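Transcriptional regulator, putative (PDB 3BJN) probably binds DNA as an IclR-family transcription factor, a likely repressor of allantoin and glyoxylate utilization operons, represented here by its C-terminal domain alone. Local coordinates at residues L64-S69 against F89-T94; M73-P78 against S100-I105. One frame throughout, in Å; residues are numbered along the deposited sequence.

Contact 1 (L64-S69 against F89-T94); sequences LLRGAS and FGEDPT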
loop_
_atom_site.group_PDB
_atom_site.type_symbol
_atom_site.label_atom_id
_atom_site.label_comp_id
_atom_site.label_asym_id
_atom_site.label_seq_id
_atom_site.Cartn_x
_atom_site.Cartn_y
_atom_site.Cartn_z
ATOM N N LEU A 64 -7.580 -6.959 -3.970
ATOM C CA LEU A 64 -7.698 -5.890 -2.998
ATOM C C LEU A 64 -8.371 -6.458 -1.759
ATOM O O LEU A 64 -9.608 -6.379 -1.584
ATOM C CB LEU A 64 -8.505 -4.749 -3.635
ATOM C CG LEU A 64 -8.266 -3.276 -3.350
ATOM C CD1 LEU A 64 -6.863 -2.912 -3.169
ATOM C CD2 LEU A 64 -8.985 -2.410 -4.437
ATOM N N LEU A 65 -7.550 -7.077 -0.899
ATOM C CA LEU A 65 -8.091 -7.858 0.217
ATOM C C LEU A 65 -7.071 -8.027 1.329
ATOM O O LEU A 65 -7.372 -7.700 2.479
ATOM C CB LEU A 65 -8.572 -9.235 -0.264
ATOM C CG LEU A 65 -9.047 -10.290 0.757
ATOM C CD1 LEU A 65 -10.340 -9.780 1.379
ATOM C CD2 LEU A 65 -9.267 -11.639 0.103
ATOM N N ARG A 66 -5.895 -8.552 0.991
ATOM C CA ARG A 66 -4.837 -8.805 1.966
ATOM C C ARG A 66 -3.724 -7.762 1.871
ATOM O O ARG A 66 -3.483 -7.197 0.805
ATOM C CB ARG A 66 -4.237 -10.197 1.769
ATOM C CG ARG A 66 -5.242 -11.361 1.846
ATOM C CD ARG A 66 -6.037 -11.356 3.134
ATOM N NE ARG A 66 -7.011 -12.452 3.167
ATOM C CZ ARG A 66 -8.074 -12.507 3.977
ATOM N NH1 ARG A 66 -8.327 -11.527 4.840
ATOM N NH2 ARG A 66 -8.891 -13.549 3.911
ATOM N N GLY A 67 -3.052 -7.538 2.999
ATOM C CA GLY A 67 -1.850 -6.699 3.015
ATOM C C GLY A 67 -2.149 -5.244 3.324
ATOM O O GLY A 67 -3.252 -4.755 3.072
ATOM N N ALA A 68 -1.126 -4.552 3.828
ATOM C CA ALA A 68 -1.250 -3.138 4.206
ATOM C C ALA A 68 -1.762 -2.241 3.083
ATOM O O ALA A 68 -2.575 -1.381 3.345
ATOM C CB ALA A 68 0.086 -2.625 4.728
ATOM N N SER A 69 -1.301 -2.450 1.846
ATOM C CA SER A 69 -1.693 -1.582 0.730
ATOM C C SER A 69 -3.197 -1.712 0.469
ATOM O O SER A 69 -3.901 -0.703 0.323
ATOM C CB SER A 69 -0.962 -2.000 -0.557
ATOM O OG SER A 69 0.436 -1.907 -0.421
ATOM N N PHE A 89 -15.161 -10.816 -2.481
ATOM C CA PHE A 89 -14.207 -11.780 -1.957
ATOM C C PHE A 89 -14.768 -12.611 -0.800
ATOM O O PHE A 89 -14.014 -13.333 -0.137
ATOM C CB PHE A 89 -12.941 -11.048 -1.527
ATOM C CG PHE A 89 -12.125 -10.551 -2.683
ATOM C CD1 PHE A 89 -11.635 -11.446 -3.655
ATOM C CD2 PHE A 89 -11.859 -9.179 -2.828
ATOM C CE1 PHE A 89 -10.892 -10.987 -4.759
ATOM C CE2 PHE A 89 -11.075 -8.720 -3.918
ATOM C CZ PHE A 89 -10.614 -9.616 -4.885
ATOM N N GLY A 90 -16.064 -12.487 -0.525
ATOM C CA GLY A 90 -16.725 -13.350 0.461
ATOM C C GLY A 90 -16.536 -12.914 1.912
ATOM O O GLY A 90 -16.785 -13.677 2.843
ATOM N N GLU A 91 -16.142 -11.663 2.095
ATOM C CA GLU A 91 -16.003 -11.068 3.411
ATOM C C GLU A 91 -17.257 -10.290 3.744
ATOM O O GLU A 91 -17.950 -9.795 2.847
ATOM C CB GLU A 91 -14.797 -10.129 3.452
ATOM C CG GLU A 91 -13.451 -10.817 3.225
ATOM C CD GLU A 91 -13.041 -11.774 4.369
ATOM O OE1 GLU A 91 -13.265 -11.459 5.562
ATOM O OE2 GLU A 91 -12.475 -12.844 4.058
ATOM N N ASP A 92 -17.557 -10.222 5.041
ATOM C CA ASP A 92 -18.692 -9.461 5.548
ATOM C C ASP A 92 -18.134 -8.155 6.094
ATOM O O ASP A 92 -17.538 -8.141 7.172
ATOM C CB ASP A 92 -19.434 -10.256 6.633
ATOM C CG ASP A 92 -20.595 -9.476 7.268
ATOM O OD1 ASP A 92 -20.805 -8.291 6.930
ATOM O OD2 ASP A 92 -21.309 -10.067 8.114
ATOM N N PRO A 93 -18.333 -7.050 5.351
ATOM C CA PRO A 93 -17.700 -5.777 5.737
ATOM C C PRO A 93 -18.219 -5.205 7.068
ATOM O O PRO A 93 -17.552 -4.362 7.672
ATOM C CB PRO A 93 -18.045 -4.844 4.571
ATOM C CG PRO A 93 -19.281 -5.423 3.959
ATOM C CD PRO A 93 -19.130 -6.921 4.112
ATOM N N THR A 94 -19.394 -5.661 7.496
ATOM C CA THR A 94 -20.031 -5.139 8.712
ATOM C C THR A 94 -19.443 -5.730 9.992
ATOM O O THR A 94 -19.775 -5.269 11.089
ATOM C CB THR A 94 -21.562 -5.359 8.719
ATOM O OG1 THR A 94 -21.845 -6.747 8.917
ATOM C CG2 THR A 94 -22.219 -4.867 7.420
#
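The Phe89 ring meets the backbone of Leu64 and the side chain of Leu65. Leu64 O approaches it obliquely, 3.6 Å from Phe89 CE2. This carbonyl oxygen is buried by the contact and has no polar partner in the model. Leu65 CD2 also comes to the ring obliquely, 4.1 Å from Phe89 CG. The Leu65 and Phe89 side chains run alongside one another, pointing opposite ways. The second flat group is the Arg66 guanidinium. Leu65 CG lies over one of its faces, nearer the border than the middle. Glu91 reaches the same guanidinium obliquely, and the guanidinium and carboxylate planes are 72° apart. Arg66 NH2 to Glu91 OE2 is 3.7 Å, a long salt bridge. The stronger hold on this carboxylate is the hydrogen bond from Trp98 NE1 to Glu91 OE1.

Leu65 joins the two groups. Its CG is anti to the backbone N (chi1 174°), which brings both methyls to the 89-94 segment. Both touch Phe89 CB, each at 4.1 Å from Leu65 CD1 or CD2. CD1 also packs on the aliphatic part of Glu91, 3.8 Å from Glu91 CG.

This is a surface contact in the IclR C-terminal domain. It joins the lead-in to helix 67-76 to the turn after helix 79-88. That helix ends in a Schellman motif with Gly90 as C-prime, and an Asx turn at Asp92 follows.

Contact 2 (M73-P78 against S100-I105); sequences MLAYMP and SEFEKI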
loop_
_atom_site.group_PDB
_atom_site.type_symbol
_atom_site.label_atom_id
_atom_site.label_comp_id
_atom_site.label_asym_id
_atom_site.label_seq_id
_atom_site.Cartn_x
_atom_site.Cartn_y
_atom_site.Cartn_z
HETATM N N MSE A 73 -6.226 1.239 1.177
HETATM C CA MSE A 73 -7.090 1.682 0.097
HETATM C C MSE A 73 -8.545 1.407 0.453
HETATM O O MSE A 73 -9.407 2.282 0.278
HETATM C CB MSE A 73 -6.662 1.060 -1.232
HETATM C CG MSE A 73 -5.301 1.645 -1.652
HETATM SE SE MSE A 73 -4.706 1.079 -3.406
HETATM C CE MSE A 73 -4.895 -0.730 -3.227
ATOM N N LEU A 74 -8.809 0.220 1.002
ATOM C CA LEU A 74 -10.177 -0.118 1.467
ATOM C C LEU A 74 -10.664 0.850 2.560
ATOM O O LEU A 74 -11.841 1.253 2.562
ATOM C CB LEU A 74 -10.253 -1.556 1.965
ATOM C CG LEU A 74 -10.129 -2.606 0.855
ATOM C CD1 LEU A 74 -9.819 -3.985 1.519
ATOM C CD2 LEU A 74 -11.419 -2.653 0.004
ATOM N N ALA A 75 -9.775 1.225 3.477
ATOM C CA ALA A 75 -10.159 2.137 4.577
ATOM C C ALA A 75 -10.503 3.551 4.092
ATOM O O ALA A 75 -11.357 4.231 4.687
ATOM C CB ALA A 75 -9.072 2.215 5.638
ATOM N N TYR A 76 -9.830 3.995 3.033
ATOM C CA TYR A 76 -9.934 5.399 2.592
ATOM C C TYR A 76 -10.835 5.664 1.392
ATOM O O TYR A 76 -11.217 6.822 1.156
ATOM C CB TYR A 76 -8.545 6.009 2.347
ATOM C CG TYR A 76 -7.851 6.447 3.609
ATOM C CD1 TYR A 76 -7.070 5.566 4.344
ATOM C CD2 TYR A 76 -7.996 7.756 4.084
ATOM C CE1 TYR A 76 -6.422 5.981 5.533
ATOM C CE2 TYR A 76 -7.363 8.175 5.247
ATOM C CZ TYR A 76 -6.575 7.293 5.962
ATOM O OH TYR A 76 -5.963 7.763 7.112
HETATM N N MSE A 77 -11.150 4.622 0.621
HETATM C CA MSE A 77 -12.146 4.753 -0.450
HETATM C C MSE A 77 -13.567 4.908 0.141
HETATM O O MSE A 77 -13.776 4.690 1.334
HETATM C CB MSE A 77 -12.085 3.543 -1.392
HETATM C CG MSE A 77 -12.533 2.272 -0.746
HETATM SE SE MSE A 77 -12.532 0.807 -2.060
HETATM C CE MSE A 77 -10.667 0.920 -2.655
ATOM N N PRO A 78 -14.555 5.290 -0.694
ATOM C CA PRO A 78 -15.939 5.362 -0.221
ATOM C C PRO A 78 -16.419 4.023 0.322
ATOM O O PRO A 78 -16.078 2.961 -0.228
ATOM C CB PRO A 78 -16.708 5.730 -1.489
ATOM C CG PRO A 78 -15.701 6.535 -2.277
ATOM C CD PRO A 78 -14.455 5.696 -2.107
ATOM N N SER A 100 -13.151 -2.402 12.822
ATOM C CA SER A 100 -12.112 -1.992 13.774
ATOM C C SER A 100 -10.775 -1.713 13.079
ATOM O O SER A 100 -10.077 -0.771 13.470
ATOM C CB SER A 100 -11.929 -3.010 14.910
ATOM O OG SER A 100 -11.411 -4.231 14.403
ATOM N N GLU A 101 -10.429 -2.513 12.062
ATOM C CA GLU A 101 -9.175 -2.313 11.326
ATOM C C GLU A 101 -9.237 -0.993 10.569
ATOM O O GLU A 101 -8.281 -0.221 10.610
ATOM C CB GLU A 101 -8.851 -3.490 10.373
ATOM C CG GLU A 101 -7.539 -3.350 9.527
ATOM C CD GLU A 101 -6.200 -3.290 10.326
ATOM O OE1 GLU A 101 -6.152 -3.670 11.523
ATOM O OE2 GLU A 101 -5.166 -2.859 9.742
ATOM N N PHE A 102 -10.355 -0.728 9.884
ATOM C CA PHE A 102 -10.460 0.516 9.118
ATOM C C PHE A 102 -10.414 1.754 10.002
ATOM O O PHE A 102 -9.765 2.738 9.646
ATOM C CB PHE A 102 -11.705 0.555 8.244
ATOM C CG PHE A 102 -11.761 -0.529 7.207
ATOM C CD1 PHE A 102 -10.597 -1.009 6.592
ATOM C CD2 PHE A 102 -12.990 -1.044 6.818
ATOM C CE1 PHE A 102 -10.664 -2.022 5.612
ATOM C CE2 PHE A 102 -13.064 -2.034 5.853
ATOM C CZ PHE A 102 -11.904 -2.517 5.238
ATOM N N GLU A 103 -11.086 1.699 11.151
ATOM C CA GLU A 103 -11.048 2.820 12.105
ATOM C C GLU A 103 -9.629 3.050 12.622
ATOM O O GLU A 103 -9.159 4.197 12.704
ATOM C CB GLU A 103 -12.015 2.595 13.269
ATOM C CG GLU A 103 -13.493 2.733 12.878
ATOM C CD GLU A 103 -14.424 2.033 13.858
ATOM O OE1 GLU A 103 -14.001 1.744 14.993
ATOM O OE2 GLU A 103 -15.588 1.759 13.488
ATOM N N LYS A 104 -8.933 1.962 12.960
ATOM C CA LYS A 104 -7.538 2.051 13.406
ATOM C C LYS A 104 -6.662 2.690 12.329
ATOM O O LYS A 104 -5.858 3.578 12.598
ATOM C CB LYS A 104 -7.019 0.659 13.752
ATOM C CG LYS A 104 -5.573 0.617 14.214
ATOM C CD LYS A 104 -5.013 -0.800 14.092
ATOM C CE LYS A 104 -3.686 -0.915 14.843
ATOM N NZ LYS A 104 -3.217 -2.327 14.996
ATOM N N ILE A 105 -6.830 2.228 11.091
ATOM C CA ILE A 105 -6.061 2.783 9.990
ATOM C C ILE A 105 -6.306 4.287 9.801
ATOM O O ILE A 105 -5.353 5.059 9.671
ATOM C CB ILE A 105 -6.340 2.000 8.686
ATOM C CG1 ILE A 105 -5.789 0.578 8.828
ATOM C CG2 ILE A 105 -5.749 2.739 7.481
ATOM C CD1 ILE A 105 -6.235 -0.352 7.721
#
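Ala75 and Phe102 are the nearest backbone pair here, with their CA atoms 4.8 Å apart. The small Ala75 side chain allows this close approach. Ala75 CB sits between two side chains of the other helix. It is 3.7 Å from Phe102 CD1, meeting the ring obliquely, and 3.8 Å from Ile105 CG2. Leu74 touches the next part of the ring: Leu74 CB is 3.7 Å from Phe102 CE1 and nearly as close to CZ. The carbonyl carbon of Leu74 lies over one face of the ring, away from its centre. On the Tyr76 side, Ile105 CG2 comes to the edge of the phenol ring, near its plane, 3.8 Å from Tyr76 CE1. Thus one methyl of Ile105 serves both Ala75 and Tyr76. That methyl stands anti to the backbone N of Ile105, because CG1 takes the place beside the N (chi1 -67°).

The next shell surrounds these groups. The hydrogen bond from Ile105 N to Glu101 O holds Ile105 in its helix. Ala75 O accepts from Arg106 NH1, a polar link between the two helices beside the apolar patch. Cys82 of helix 79-88 touches both Leu74 and Phe102. Tyr76 also packs against Leu134, Pro127 and Met129 of the sheet.

The arrangement is close helix-helix packing around an alanine. It sets the end of helix 67-76 against helix 96-108, forming a buried helix-helix interface of the GAF-related IclR C-terminal domain.

Contacts 1 and 2 have centres about 10 Å apart, on the same side of the chain's centre. Segment 64-69 runs into the start of helix 67-76, and its touching residues 64-66 lie just before that helix. Contact 2 uses the helix end. Along the chain their segments alternate, in the order 64-69, 73-78, 89-94, 100-105. Helix 79-88 lies between the second and third. Leu64 bridges the contacts directly by packing against Leu74 and selenomethionine Met77. One contact is at the surface and the other is buried. Together they tie the loop before helix 96-108, and that helix itself, to helix 67-76 and its lead-in, beside the antiparallel sheet of the domain.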